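Nucleoporin NUP82 (Saccharomyces cerevisiae, PDB 3PBP) serves as a structural constituent of the yeast nuclear pore complex, where its N-terminal domain is the region that interacts with NUP116. Local coordinates at residues 60-65 / 105-110; 66-71 / 83-88; 78-83 / 91-96. The protein carries 1 engineered substitution. One frame throughout, in Å; residues are numbered along the deposited sequence.

Interaction 1 of 3, residues 60-65 / 105-110; sequences SRHLVL and IQDAFQ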
ATOM      1  N   SER A  60       3.012  32.504   4.321  1.00 63.23           N
ATOM      2  CA  SER A  60       2.879  32.598   5.780  1.00 64.35           C
ATOM      3  C   SER A  60       1.448  32.936   6.162  1.00 64.74           C
ATOM      4  O   SER A  60       0.919  32.449   7.158  1.00 64.78           O
ATOM      5  CB  SER A  60       3.791  33.688   6.336  1.00 63.34           C
ATOM      6  OG  SER A  60       5.142  33.446   6.000  1.00 67.27           O
ATOM      7  N   ARG A  61       0.829  33.782   5.354  1.00 66.26           N
ATOM      8  CA  ARG A  61      -0.542  34.204   5.580  1.00 67.51           C
ATOM      9  C   ARG A  61      -1.504  33.022   5.588  1.00 65.49           C
ATOM     10  O   ARG A  61      -2.564  33.091   6.184  1.00 65.25           O
ATOM     11  CB  ARG A  61      -0.961  35.185   4.486  1.00 71.30           C
ATOM     12  CG  ARG A  61      -2.131  36.079   4.869  1.00 76.11           C
ATOM     13  CD  ARG A  61      -3.180  36.080   3.779  1.00 78.97           C
ATOM     14  NE  ARG A  61      -2.584  36.245   2.459  1.00 81.52           N
ATOM     15  CZ  ARG A  61      -3.273  36.168   1.321  1.00 83.93           C
ATOM     16  NH1 ARG A  61      -4.582  35.930   1.359  1.00 82.93           N
ATOM     17  NH2 ARG A  61      -2.654  36.325   0.147  1.00 84.48           N
ATOM     18  N   HIS A  62      -1.124  31.938   4.921  1.00 65.53           N
ATOM     19  CA  HIS A  62      -1.966  30.746   4.839  1.00 64.42           C
ATOM     20  C   HIS A  62      -1.459  29.581   5.675  1.00 62.78           C
ATOM     21  O   HIS A  62      -2.241  28.736   6.107  1.00 62.99           O
ATOM     22  CB  HIS A  62      -2.084  30.300   3.388  1.00 66.08           C
ATOM     23  CG  HIS A  62      -2.833  31.265   2.528  1.00 70.02           C
ATOM     24  ND1 HIS A  62      -4.200  31.434   2.617  1.00 71.62           N
ATOM     25  CD2 HIS A  62      -2.407  32.130   1.577  1.00 70.70           C
ATOM     26  CE1 HIS A  62      -4.584  32.362   1.757  1.00 72.26           C
ATOM     27  NE2 HIS A  62      -3.515  32.800   1.112  1.00 72.95           N
ATOM     28  N   LEU A  63      -0.150  29.534   5.896  1.00 60.74           N
ATOM     29  CA  LEU A  63       0.443  28.461   6.678  1.00 58.68           C
ATOM     30  C   LEU A  63       1.859  28.784   7.094  1.00 58.34           C
ATOM     31  O   LEU A  63       2.681  29.224   6.283  1.00 57.23           O
ATOM     32  CB  LEU A  63       0.452  27.148   5.877  1.00 58.67           C
ATOM     33  CG  LEU A  63       1.315  25.988   6.411  1.00 57.57           C
ATOM     34  CD1 LEU A  63       0.800  25.508   7.754  1.00 55.83           C
ATOM     35  CD2 LEU A  63       1.296  24.852   5.414  1.00 57.92           C
ATOM     36  N   VAL A  64       2.132  28.573   8.375  1.00 58.23           N
ATOM     37  CA  VAL A  64       3.463  28.780   8.916  1.00 58.19           C
ATOM     38  C   VAL A  64       3.889  27.352   9.225  1.00 59.01           C
ATOM     39  O   VAL A  64       3.188  26.632   9.939  1.00 58.89           O
ATOM     40  CB  VAL A  64       3.432  29.623  10.213  1.00 56.81           C
ATOM     41  CG1 VAL A  64       4.794  29.588  10.874  1.00 56.50           C
ATOM     42  CG2 VAL A  64       3.047  31.057   9.898  1.00 54.52           C
ATOM     43  N   LEU A  65       5.015  26.925   8.671  1.00 59.18           N
ATOM     44  CA  LEU A  65       5.467  25.559   8.897  1.00 60.57           C
ATOM     45  C   LEU A  65       6.248  25.394  10.196  1.00 62.52           C
ATOM     46  O   LEU A  65       6.787  26.368  10.729  1.00 64.22           O
ATOM     47  CB  LEU A  65       6.349  25.093   7.727  1.00 57.75           C
ATOM     48  CG  LEU A  65       5.732  24.984   6.334  1.00 56.64           C
ATOM     49  CD1 LEU A  65       6.825  24.632   5.334  1.00 54.77           C
ATOM     50  CD2 LEU A  65       4.620  23.938   6.330  1.00 55.02           C
ATOM     51  N   ILE A 105      -5.006  36.878  -6.215  1.00 89.01           N
ATOM     52  CA  ILE A 105      -4.287  35.969  -7.102  1.00 86.73           C
ATOM     53  C   ILE A 105      -3.423  34.978  -6.322  1.00 85.62           C
ATOM     54  O   ILE A 105      -3.209  33.848  -6.765  1.00 85.67           O
ATOM     55  CB  ILE A 105      -3.392  36.752  -8.103  1.00 85.89           C
ATOM     56  CG1 ILE A 105      -4.264  37.375  -9.196  1.00 86.15           C
ATOM     57  CG2 ILE A 105      -2.347  35.834  -8.709  1.00 85.22           C
ATOM     58  CD1 ILE A 105      -3.478  38.040 -10.324  1.00 85.19           C
ATOM     59  N   GLN A 106      -2.933  35.397  -5.158  1.00 83.78           N
ATOM     60  CA  GLN A 106      -2.094  34.537  -4.335  1.00 82.12           C
ATOM     61  C   GLN A 106      -2.919  33.486  -3.630  1.00 81.22           C
ATOM     62  O   GLN A 106      -2.422  32.407  -3.316  1.00 82.19           O
ATOM     63  CB  GLN A 106      -1.346  35.351  -3.287  1.00 82.43           C
ATOM     64  CG  GLN A 106      -0.421  36.402  -3.864  1.00 84.18           C
ATOM     65  CD  GLN A 106       0.337  37.149  -2.788  1.00 84.68           C
ATOM     66  OE1 GLN A 106      -0.239  37.546  -1.766  1.00 85.56           O
ATOM     67  NE2 GLN A 106       1.631  37.356  -3.010  1.00 82.83           N
ATOM     68  N   ASP A 107      -4.178  33.802  -3.359  1.00 79.58           N
ATOM     69  CA  ASP A 107      -5.045  32.847  -2.688  1.00 78.40           C
ATOM     70  C   ASP A 107      -5.476  31.811  -3.703  1.00 76.93           C
ATOM     71  O   ASP A 107      -5.919  30.717  -3.348  1.00 76.63           O
ATOM     72  CB  ASP A 107      -6.271  33.550  -2.106  1.00 80.65           C
ATOM     73  CG  ASP A 107      -5.906  34.567  -1.040  1.00 82.06           C
ATOM     74  OD1 ASP A 107      -4.694  34.735  -0.784  1.00 81.46           O
ATOM     75  OD2 ASP A 107      -6.829  35.195  -0.464  1.00 83.60           O
ATOM     76  N   ALA A 108      -5.348  32.172  -4.974  1.00 74.74           N
ATOM     77  CA  ALA A 108      -5.712  31.275  -6.061  1.00 73.24           C
ATOM     78  C   ALA A 108      -4.814  30.041  -6.027  1.00 71.35           C
ATOM     79  O   ALA A 108      -5.211  28.962  -6.458  1.00 70.40           O
ATOM     80  CB  ALA A 108      -5.560  31.992  -7.399  1.00 74.18           C
ATOM     81  N   PHE A 109      -3.603  30.219  -5.503  1.00 68.94           N
ATOM     82  CA  PHE A 109      -2.634  29.143  -5.420  1.00 66.83           C
ATOM     83  C   PHE A 109      -2.855  28.192  -4.257  1.00 65.67           C
ATOM     84  O   PHE A 109      -2.123  27.215  -4.103  1.00 66.46           O
ATOM     85  CB  PHE A 109      -1.229  29.727  -5.383  1.00 67.06           C
ATOM     86  CG  PHE A 109      -0.880  30.505  -6.620  1.00 68.18           C
ATOM     87  CD1 PHE A 109      -1.055  29.939  -7.881  1.00 67.59           C
ATOM     88  CD2 PHE A 109      -0.405  31.810  -6.531  1.00 68.57           C
ATOM     89  CE1 PHE A 109      -0.767  30.651  -9.026  1.00 66.89           C
ATOM     90  CE2 PHE A 109      -0.114  32.533  -7.675  1.00 68.48           C
ATOM     91  CZ  PHE A 109      -0.297  31.948  -8.927  1.00 68.13           C
ATOM     92  N   GLN A 110      -3.860  28.475  -3.438  1.00 63.19           N
ATOM     93  CA  GLN A 110      -4.184  27.601  -2.328  1.00 60.64           C
ATOM     94  C   GLN A 110      -5.285  26.762  -2.939  1.00 60.05           C
ATOM     95  O   GLN A 110      -6.426  27.200  -3.072  1.00 60.61           O
ATOM     96  CB  GLN A 110      -4.695  28.398  -1.125  1.00 59.65           C
ATOM     97  CG  GLN A 110      -3.667  29.324  -0.502  1.00 59.91           C
ATOM     98  CD  GLN A 110      -2.363  28.614  -0.117  1.00 61.51           C
ATOM     99  OE1 GLN A 110      -2.360  27.649   0.664  1.00 60.79           O
ATOM    100  NE2 GLN A 110      -1.243  29.101  -0.662  1.00 59.15           N
TER
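Arg-61 and His-62 converge on one carboxylate, that of Asp-107, and so pin the linker between two blades of the N-terminal beta-propeller to helix 103-107, in the connection that leads to edge strand 110-115. The guanidinium forms a salt bridge with Asp-107: NH1 faces OD1 and makes a weak hydrogen bond to OD2 at 3.0 Å, and another weak bond runs from NH2 to OD1. The two flat groups are twisted 48° apart, so this is not a coplanar, two-pronged pair. A further weak hydrogen bond runs from Arg-61 NH2 to Gln-106 OE1 (3.3 Å). His-62 NE2 donates to Asp-107 OD1 over 3.0 Å; the oxygen lies in the ring plane, whereas the donor meets the carboxylate from above its plane, the two planes being almost perpendicular. This concentration of donors would probably favour the charged form of Asp-107.

The two faces of the imidazole are covered as well. His-62 NE2 sits over the centre of the guanidinium; of the ring's own faces, one meets Arg-61 CD near the rim and the other Gln-110, whose amide is only 6° from parallel. The backbone of Asp-107 to Gln-110 forms a type I turn that brings this glutamine round to the His-62 ring. A bend about CB-CG (chi2 -54°) lays the Gln-110 amide along the imidazole, and CG sits over the ring centre, 3.6 Å from the centroid, in a CH-pi contact.

Interaction 2 of 3, residues 66-71 / 83-88; sequences DDTFHV and FNDNEI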
ATOM      1  N   ASP A  66       6.276  24.164  10.714  1.00 63.43           N
ATOM      2  CA  ASP A  66       7.057  23.829  11.904  1.00 63.77           C
ATOM      3  C   ASP A  66       7.777  22.548  11.497  1.00 63.43           C
ATOM      4  O   ASP A  66       7.364  21.902  10.535  1.00 63.48           O
ATOM      5  CB  ASP A  66       6.170  23.655  13.159  1.00 64.00           C
ATOM      6  CG  ASP A  66       5.220  22.467  13.080  1.00 65.90           C
ATOM      7  OD1 ASP A  66       5.698  21.317  12.970  1.00 65.65           O
ATOM      8  OD2 ASP A  66       3.984  22.681  13.155  1.00 68.10           O
ATOM      9  N   ASP A  67       8.849  22.181  12.188  1.00 64.23           N
ATOM     10  CA  ASP A  67       9.605  20.983  11.798  1.00 65.90           C
ATOM     11  C   ASP A  67       8.843  19.669  11.786  1.00 65.01           C
ATOM     12  O   ASP A  67       9.402  18.639  11.412  1.00 64.83           O
ATOM     13  CB  ASP A  67      10.846  20.819  12.677  1.00 69.82           C
ATOM     14  CG  ASP A  67      11.709  22.067  12.695  1.00 73.49           C
ATOM     15  OD1 ASP A  67      11.809  22.728  11.632  1.00 75.86           O
ATOM     16  OD2 ASP A  67      12.290  22.380  13.764  1.00 74.89           O
ATOM     17  N   THR A  68       7.577  19.704  12.194  1.00 64.15           N
ATOM     18  CA  THR A  68       6.738  18.510  12.224  1.00 63.38           C
ATOM     19  C   THR A  68       6.091  18.211  10.869  1.00 61.89           C
ATOM     20  O   THR A  68       5.690  17.074  10.595  1.00 62.25           O
ATOM     21  CB  THR A  68       5.629  18.653  13.294  1.00 64.31           C
ATOM     22  OG1 THR A  68       6.225  18.571  14.590  1.00 66.24           O
ATOM     23  CG2 THR A  68       4.572  17.548  13.156  1.00 66.23           C
ATOM     24  N   PHE A  69       5.988  19.234  10.031  1.00 60.05           N
ATOM     25  CA  PHE A  69       5.389  19.085   8.712  1.00 58.89           C
ATOM     26  C   PHE A  69       6.279  18.336   7.726  1.00 58.38           C
ATOM     27  O   PHE A  69       7.503  18.393   7.810  1.00 57.27           O
ATOM     28  CB  PHE A  69       5.079  20.462   8.105  1.00 57.99           C
ATOM     29  CG  PHE A  69       3.752  21.019   8.494  1.00 56.23           C
ATOM     30  CD1 PHE A  69       3.512  21.443   9.797  1.00 56.99           C
ATOM     31  CD2 PHE A  69       2.722  21.084   7.569  1.00 55.94           C
ATOM     32  CE1 PHE A  69       2.251  21.922  10.172  1.00 57.17           C
ATOM     33  CE2 PHE A  69       1.452  21.560   7.932  1.00 56.55           C
ATOM     34  CZ  PHE A  69       1.216  21.978   9.232  1.00 56.15           C
ATOM     35  N   HIS A  70       5.640  17.631   6.798  1.00 59.30           N
ATOM     36  CA  HIS A  70       6.333  16.930   5.719  1.00 59.80           C
ATOM     37  C   HIS A  70       5.813  17.637   4.469  1.00 59.07           C
ATOM     38  O   HIS A  70       4.655  18.091   4.449  1.00 59.15           O
ATOM     39  CB  HIS A  70       5.913  15.469   5.616  1.00 62.09           C
ATOM     40  CG  HIS A  70       6.346  14.616   6.766  1.00 66.49           C
ATOM     41  ND1 HIS A  70       5.836  14.760   8.039  1.00 68.41           N
ATOM     42  CD2 HIS A  70       7.184  13.553   6.816  1.00 67.88           C
ATOM     43  CE1 HIS A  70       6.337  13.820   8.822  1.00 68.12           C
ATOM     44  NE2 HIS A  70       7.157  13.074   8.104  1.00 68.19           N
ATOM     45  N   VAL A  71       6.649  17.781   3.445  1.00 56.66           N
ATOM     46  CA  VAL A  71       6.157  18.394   2.211  1.00 55.15           C
ATOM     47  C   VAL A  71       6.663  17.568   1.034  1.00 54.58           C
ATOM     48  O   VAL A  71       7.839  17.183   0.982  1.00 55.75           O
ATOM     49  CB  VAL A  71       6.590  19.891   2.038  1.00 53.81           C
ATOM     50  CG1 VAL A  71       6.484  20.637   3.348  1.00 54.94           C
ATOM     51  CG2 VAL A  71       7.957  19.982   1.502  1.00 53.53           C
ATOM     52  N   PHE A  83       1.895  18.741   4.860  1.00 54.11           N
ATOM     53  CA  PHE A  83       1.026  18.120   5.851  1.00 54.91           C
ATOM     54  C   PHE A  83       1.713  17.677   7.133  1.00 55.08           C
ATOM     55  O   PHE A  83       2.933  17.537   7.198  1.00 55.53           O
ATOM     56  CB  PHE A  83       0.335  16.894   5.243  1.00 54.86           C
ATOM     57  CG  PHE A  83       1.287  15.772   4.905  1.00 55.25           C
ATOM     58  CD1 PHE A  83       2.025  15.790   3.720  1.00 56.57           C
ATOM     59  CD2 PHE A  83       1.472  14.708   5.783  1.00 54.49           C
ATOM     60  CE1 PHE A  83       2.938  14.760   3.413  1.00 55.56           C
ATOM     61  CE2 PHE A  83       2.379  13.676   5.492  1.00 52.98           C
ATOM     62  CZ  PHE A  83       3.111  13.703   4.308  1.00 54.17           C
ATOM     63  N   ASN A  84       0.896  17.457   8.154  1.00 54.76           N
ATOM     64  CA  ASN A  84       1.372  16.971   9.432  1.00 55.88           C
ATOM     65  C   ASN A  84       0.391  15.876   9.849  1.00 57.48           C
ATOM     66  O   ASN A  84      -0.337  15.335   9.011  1.00 57.34           O
ATOM     67  CB  ASN A  84       1.438  18.096  10.477  1.00 55.34           C
ATOM     68  CG  ASN A  84       0.089  18.774  10.727  1.00 56.21           C
ATOM     69  OD1 ASN A  84      -0.946  18.399  10.158  1.00 55.37           O
ATOM     70  ND2 ASN A  84       0.102  19.785  11.595  1.00 55.76           N
ATOM     71  N   ASP A  85       0.355  15.540  11.130  1.00 58.78           N
ATOM     72  CA  ASP A  85      -0.545  14.483  11.574  1.00 60.16           C
ATOM     73  C   ASP A  85      -2.005  14.932  11.622  1.00 60.14           C
ATOM     74  O   ASP A  85      -2.913  14.112  11.793  1.00 59.37           O
ATOM     75  CB  ASP A  85      -0.112  13.999  12.953  1.00 61.29           C
ATOM     76  CG  ASP A  85      -0.143  15.105  13.992  1.00 65.83           C
ATOM     77  OD1 ASP A  85       0.468  16.178  13.756  1.00 66.21           O
ATOM     78  OD2 ASP A  85      -0.779  14.899  15.051  1.00 69.42           O
ATOM     79  N   ASN A  86      -2.238  16.226  11.429  1.00 58.40           N
ATOM     80  CA  ASN A  86      -3.584  16.724  11.537  1.00 58.62           C
ATOM     81  C   ASN A  86      -4.200  17.333  10.296  1.00 58.54           C
ATOM     82  O   ASN A  86      -5.396  17.187  10.067  1.00 57.72           O
ATOM     83  CB  ASN A  86      -3.629  17.725  12.700  1.00 60.92           C
ATOM     84  CG  ASN A  86      -5.006  18.349  12.886  1.00 62.73           C
ATOM     85  OD1 ASN A  86      -5.386  19.281  12.161  1.00 64.68           O
ATOM     86  ND2 ASN A  86      -5.767  17.829  13.849  1.00 60.61           N
ATOM     87  N   GLU A  87      -3.400  18.023   9.495  1.00 59.21           N
ATOM     88  CA  GLU A  87      -3.951  18.652   8.309  1.00 60.00           C
ATOM     89  C   GLU A  87      -3.096  18.515   7.049  1.00 58.49           C
ATOM     90  O   GLU A  87      -1.915  18.166   7.113  1.00 56.22           O
ATOM     91  CB  GLU A  87      -4.231  20.126   8.611  1.00 62.67           C
ATOM     92  CG  GLU A  87      -2.998  20.937   8.987  1.00 66.20           C
ATOM     93  CD  GLU A  87      -3.360  22.318   9.525  1.00 70.02           C
ATOM     94  OE1 GLU A  87      -4.421  22.854   9.113  1.00 70.79           O
ATOM     95  OE2 GLU A  87      -2.583  22.869  10.349  1.00 71.48           O
ATOM     96  N   ILE A  88      -3.721  18.800   5.908  1.00 57.48           N
ATOM     97  CA  ILE A  88      -3.080  18.719   4.600  1.00 56.71           C
ATOM     98  C   ILE A  88      -3.336  19.987   3.771  1.00 56.83           C
ATOM     99  O   ILE A  88      -4.474  20.469   3.687  1.00 56.22           O
ATOM    100  CB  ILE A  88      -3.645  17.516   3.778  1.00 55.85           C
ATOM    101  CG1 ILE A  88      -3.418  16.199   4.524  1.00 54.29           C
ATOM    102  CG2 ILE A  88      -2.993  17.469   2.395  1.00 55.33           C
ATOM    103  CD1 ILE A  88      -4.112  14.992   3.882  1.00 51.91           C
TER
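Thr-68 makes the first approach to the facing segment, its CG2 methyl resting 4.2 Å from Asn-84 CB. It belongs to a type I turn from Asp-66 to Phe-69, closed by the hydrogen bond from Phe-69 N to Asp-66 O, and this turn delivers the next side chain against residues 83 and 84. Phe-69 lies alongside Asn-84, both side chains pointing the same way. Asn-84 CB stands over the centre of the phenyl ring, 3.9 Å from the centroid, as a CH-pi contact, and the amide follows across the same face, with its plane 34° from that of the ring. What steadies the asparagine is its oxygen: with CG lodged between backbone N and carbonyl carbon (chi1 59°), OD1 turns back to accept from Asn-86 N in an Asx turn and from Glu-87 N in an Asx motif, which shape the loop of the hairpin formed by strands 79-83 and 87-92. In this propeller blade strand 70-73 is an edge strand beside 79-83, so the Phe-69 ring packs where the strands give way to turns; Leu-63 of the interblade linker also touches it. Replacing Phe-69 with an alanine would probably leave Asn-84 CB and Leu-63 without their shared aromatic partner and open a gap between linker and hairpin. Beyond it, His-70 pairs with Phe-83 as an antiparallel hydrogen-bonded pair: His-70 N reaches Phe-83 O at 2.7 Å, and Phe-83 N returns to His-70 O at 2.9 Å, both nearly straight. On the same side of the sheet, His-70 CB sits over the Phe-83 ring, 3.9 Å from its centroid, while the two rings, 14° from parallel, are slid so far apart that they scarcely overlap.

Interaction 3 of 3, residues 78-83 / 91-96; sequences DLLCLF and MEVPWG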
ATOM      1  N   ASP A  78       4.076  20.628 -10.499  1.00 50.93           N
ATOM      2  CA  ASP A  78       3.096  21.701 -10.484  1.00 52.31           C
ATOM      3  C   ASP A  78       2.422  21.890  -9.129  1.00 53.35           C
ATOM      4  O   ASP A  78       1.879  22.955  -8.828  1.00 53.10           O
ATOM      5  CB  ASP A  78       2.058  21.452 -11.572  1.00 52.57           C
ATOM      6  CG  ASP A  78       2.686  21.349 -12.960  1.00 54.96           C
ATOM      7  OD1 ASP A  78       3.683  22.066 -13.234  1.00 54.27           O
ATOM      8  OD2 ASP A  78       2.177  20.554 -13.783  1.00 56.94           O
ATOM      9  N   LEU A  79       2.474  20.856  -8.300  1.00 53.06           N
ATOM     10  CA  LEU A  79       1.855  20.935  -6.993  1.00 51.86           C
ATOM     11  C   LEU A  79       2.751  20.492  -5.829  1.00 53.64           C
ATOM     12  O   LEU A  79       3.618  19.613  -5.966  1.00 53.95           O
ATOM     13  CB  LEU A  79       0.589  20.088  -6.965  1.00 48.71           C
ATOM     14  CG  LEU A  79      -0.535  20.417  -7.924  1.00 46.95           C
ATOM     15  CD1 LEU A  79      -1.744  19.545  -7.568  1.00 43.64           C
ATOM     16  CD2 LEU A  79      -0.864  21.888  -7.824  1.00 44.14           C
ATOM     17  N   LEU A  80       2.516  21.124  -4.678  1.00 53.69           N
ATOM     18  CA  LEU A  80       3.207  20.811  -3.438  1.00 51.74           C
ATOM     19  C   LEU A  80       2.127  20.402  -2.434  1.00 52.27           C
ATOM     20  O   LEU A  80       0.999  20.903  -2.461  1.00 50.94           O
ATOM     21  CB  LEU A  80       3.958  22.024  -2.907  1.00 49.42           C
ATOM     22  CG  LEU A  80       5.199  22.442  -3.685  1.00 50.74           C
ATOM     23  CD1 LEU A  80       5.776  23.676  -3.015  1.00 48.07           C
ATOM     24  CD2 LEU A  80       6.234  21.304  -3.725  1.00 49.30           C
ATOM     25  N   CYS A  81       2.470  19.458  -1.573  1.00 52.35           N
ATOM     26  CA  CYS A  81       1.550  19.004  -0.559  1.00 53.17           C
ATOM     27  C   CYS A  81       2.272  19.098   0.774  1.00 53.49           C
ATOM     28  O   CYS A  81       3.272  18.409   0.996  1.00 54.28           O
ATOM     29  CB  CYS A  81       1.125  17.565  -0.818  1.00 52.75           C
ATOM     30  SG  CYS A  81      -0.131  17.001   0.342  1.00 53.79           S
ATOM     31  N   LEU A  82       1.779  19.976   1.644  1.00 53.14           N
ATOM     32  CA  LEU A  82       2.375  20.175   2.961  1.00 52.75           C
ATOM     33  C   LEU A  82       1.396  19.619   3.988  1.00 53.57           C
ATOM     34  O   LEU A  82       0.200  19.961   3.981  1.00 51.86           O
ATOM     35  CB  LEU A  82       2.648  21.668   3.199  1.00 51.21           C
ATOM     36  CG  LEU A  82       3.353  22.364   2.021  1.00 49.82           C
ATOM     37  CD1 LEU A  82       2.296  22.790   1.021  1.00 47.29           C
ATOM     38  CD2 LEU A  82       4.155  23.562   2.474  1.00 48.83           C
ATOM     39  N   PHE A  83       1.895  18.741   4.860  1.00 54.11           N
ATOM     40  CA  PHE A  83       1.026  18.120   5.851  1.00 54.91           C
ATOM     41  C   PHE A  83       1.713  17.677   7.133  1.00 55.08           C
ATOM     42  O   PHE A  83       2.933  17.537   7.198  1.00 55.53           O
ATOM     43  CB  PHE A  83       0.335  16.894   5.243  1.00 54.86           C
ATOM     44  CG  PHE A  83       1.287  15.772   4.905  1.00 55.25           C
ATOM     45  CD1 PHE A  83       2.025  15.790   3.720  1.00 56.57           C
ATOM     46  CD2 PHE A  83       1.472  14.708   5.783  1.00 54.49           C
ATOM     47  CE1 PHE A  83       2.938  14.760   3.413  1.00 55.56           C
ATOM     48  CE2 PHE A  83       2.379  13.676   5.492  1.00 52.98           C
ATOM     49  CZ  PHE A  83       3.111  13.703   4.308  1.00 54.17           C
HETATM   50  N   MSE A  91      -0.685  23.313  -2.557  1.00 60.78           N
HETATM   51  CA  MSE A  91      -0.414  24.572  -3.228  1.00 61.33           C
HETATM   52  C   MSE A  91       0.115  24.394  -4.633  1.00 59.74           C
HETATM   53  O   MSE A  91       0.847  23.451  -4.925  1.00 59.57           O
HETATM   54  CB  MSE A  91       0.579  25.380  -2.418  1.00 65.53           C
HETATM   55  CG  MSE A  91      -0.011  25.912  -1.151  1.00 73.48           C
HETATM   56 SE   MSE A  91       1.297  26.764  -0.016  1.00 91.13          SE
HETATM   57  CE  MSE A  91       0.453  26.470   1.707  1.00 81.42           C
ATOM     58  N   GLU A  92      -0.251  25.334  -5.495  1.00 57.71           N
ATOM     59  CA  GLU A  92       0.160  25.315  -6.883  1.00 56.67           C
ATOM     60  C   GLU A  92       1.387  26.192  -7.077  1.00 55.78           C
ATOM     61  O   GLU A  92       1.348  27.378  -6.764  1.00 55.86           O
ATOM     62  CB  GLU A  92      -0.995  25.831  -7.741  1.00 57.78           C
ATOM     63  CG  GLU A  92      -0.784  25.734  -9.234  1.00 62.41           C
ATOM     64  CD  GLU A  92      -2.028  26.120 -10.018  1.00 65.08           C
ATOM     65  OE1 GLU A  92      -2.375  27.321 -10.050  1.00 66.30           O
ATOM     66  OE2 GLU A  92      -2.670  25.216 -10.599  1.00 67.05           O
ATOM     67  N   VAL A  93       2.485  25.617  -7.561  1.00 55.47           N
ATOM     68  CA  VAL A  93       3.692  26.409  -7.820  1.00 54.28           C
ATOM     69  C   VAL A  93       3.311  27.332  -8.983  1.00 55.70           C
ATOM     70  O   VAL A  93       2.920  26.864 -10.054  1.00 56.39           O
ATOM     71  CB  VAL A  93       4.873  25.524  -8.230  1.00 51.31           C
ATOM     72  CG1 VAL A  93       6.045  26.382  -8.608  1.00 50.61           C
ATOM     73  CG2 VAL A  93       5.246  24.613  -7.090  1.00 51.36           C
ATOM     74  N   PRO A  94       3.416  28.655  -8.789  1.00 55.46           N
ATOM     75  CA  PRO A  94       3.069  29.659  -9.802  1.00 55.41           C
ATOM     76  C   PRO A  94       3.931  29.722 -11.057  1.00 54.75           C
ATOM     77  O   PRO A  94       4.338  30.804 -11.471  1.00 56.21           O
ATOM     78  CB  PRO A  94       3.115  30.971  -9.020  1.00 55.13           C
ATOM     79  CG  PRO A  94       3.028  30.541  -7.575  1.00 55.46           C
ATOM     80  CD  PRO A  94       3.871  29.314  -7.563  1.00 54.65           C
ATOM     81  N   TRP A  95       4.208  28.580 -11.669  1.00 53.30           N
ATOM     82  CA  TRP A  95       5.017  28.581 -12.882  1.00 53.81           C
ATOM     83  C   TRP A  95       4.307  29.455 -13.901  1.00 56.69           C
ATOM     84  O   TRP A  95       3.108  29.283 -14.137  1.00 56.13           O
ATOM     85  CB  TRP A  95       5.147  27.173 -13.475  1.00 48.70           C
ATOM     86  CG  TRP A  95       5.843  26.183 -12.612  1.00 45.34           C
ATOM     87  CD1 TRP A  95       5.286  25.097 -11.992  1.00 43.04           C
ATOM     88  CD2 TRP A  95       7.236  26.160 -12.291  1.00 42.80           C
ATOM     89  NE1 TRP A  95       6.250  24.397 -11.308  1.00 42.29           N
ATOM     90  CE2 TRP A  95       7.456  25.030 -11.470  1.00 42.71           C
ATOM     91  CE3 TRP A  95       8.316  26.987 -12.608  1.00 39.60           C
ATOM     92  CZ2 TRP A  95       8.715  24.702 -10.974  1.00 41.85           C
ATOM     93  CZ3 TRP A  95       9.564  26.663 -12.119  1.00 41.05           C
ATOM     94  CH2 TRP A  95       9.755  25.530 -11.305  1.00 42.88           C
ATOM     95  N   GLY A  96       5.030  30.389 -14.508  1.00 60.11           N
ATOM     96  CA  GLY A  96       4.395  31.226 -15.510  1.00 64.14           C
ATOM     97  C   GLY A  96       4.029  32.603 -15.011  1.00 67.56           C
ATOM     98  O   GLY A  96       3.940  33.544 -15.799  1.00 67.61           O
TER
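Leu-80 and Met-91 exchange two backbone hydrogen bonds, N to O and O to N, each 2.9 Å long, as the hydrogen-bonded pair of an antiparallel beta hairpin. A third, from Val-93 N to Asp-78 O at 3.0 Å, carries the pairing past the end of strand 87-92. Between them Leu-79 and Glu-92 form the non-hydrogen-bonded pair, their CA atoms 4.7 Å apart.

Side chains then divide between the two faces of the sheet. Leu-79 lays its CD2 methyl against Glu-92 CB (3.9 Å) on one face. On the other, Leu-80 CG meets Val-93 CG2 at 4.0 Å, and Met-91, modelled as selenomethionine, reaches along its extended chain to set its terminal CE 4.2 Å from Leu-82 CD1. At the open end of the hairpin the Asp-78 carboxylate and the indole of Trp-95 cross at about a right angle, with OD1 near CD1; the indole NE1 itself is hydrogen-bonded to Gly-77 O. Trp-95 also has a cation-pi contact with Arg-34 and an edge-to-face one with Trp-45.

These are the two central strands of a propeller blade. The face bearing Leu-79 and Cys-81 packs on strand 127-132 of the following blade, the Met-91 side touches Phe-59 in the linker, and Glu-92 bonds through its backbone to Phe-109, ahead of strand 110-115.

Following the chain from the N terminus, residues 60-65 leave the preceding blade after strand 55-58 and run into the blade of strands 70-73 to 110-115. Interaction 1 closes the widest loop, returning to this linker only at residues 105-110, and both other contacts lie within its span. Interactions 2 and 3 cross, since their segments alternate in sequence, and they share Phe-83: interaction 2 closes the connection between strands 70-73 and 79-83, attaching edge strand 70-73 and its preceding turn to the hairpin bend, and interaction 3 closes the 79-83/87-92 hairpin at its far end. They also touch directly: Val-71 lies against Leu-82, and Phe-109 meets Pro-94, so linker, helix 103-107 and blade are tied together.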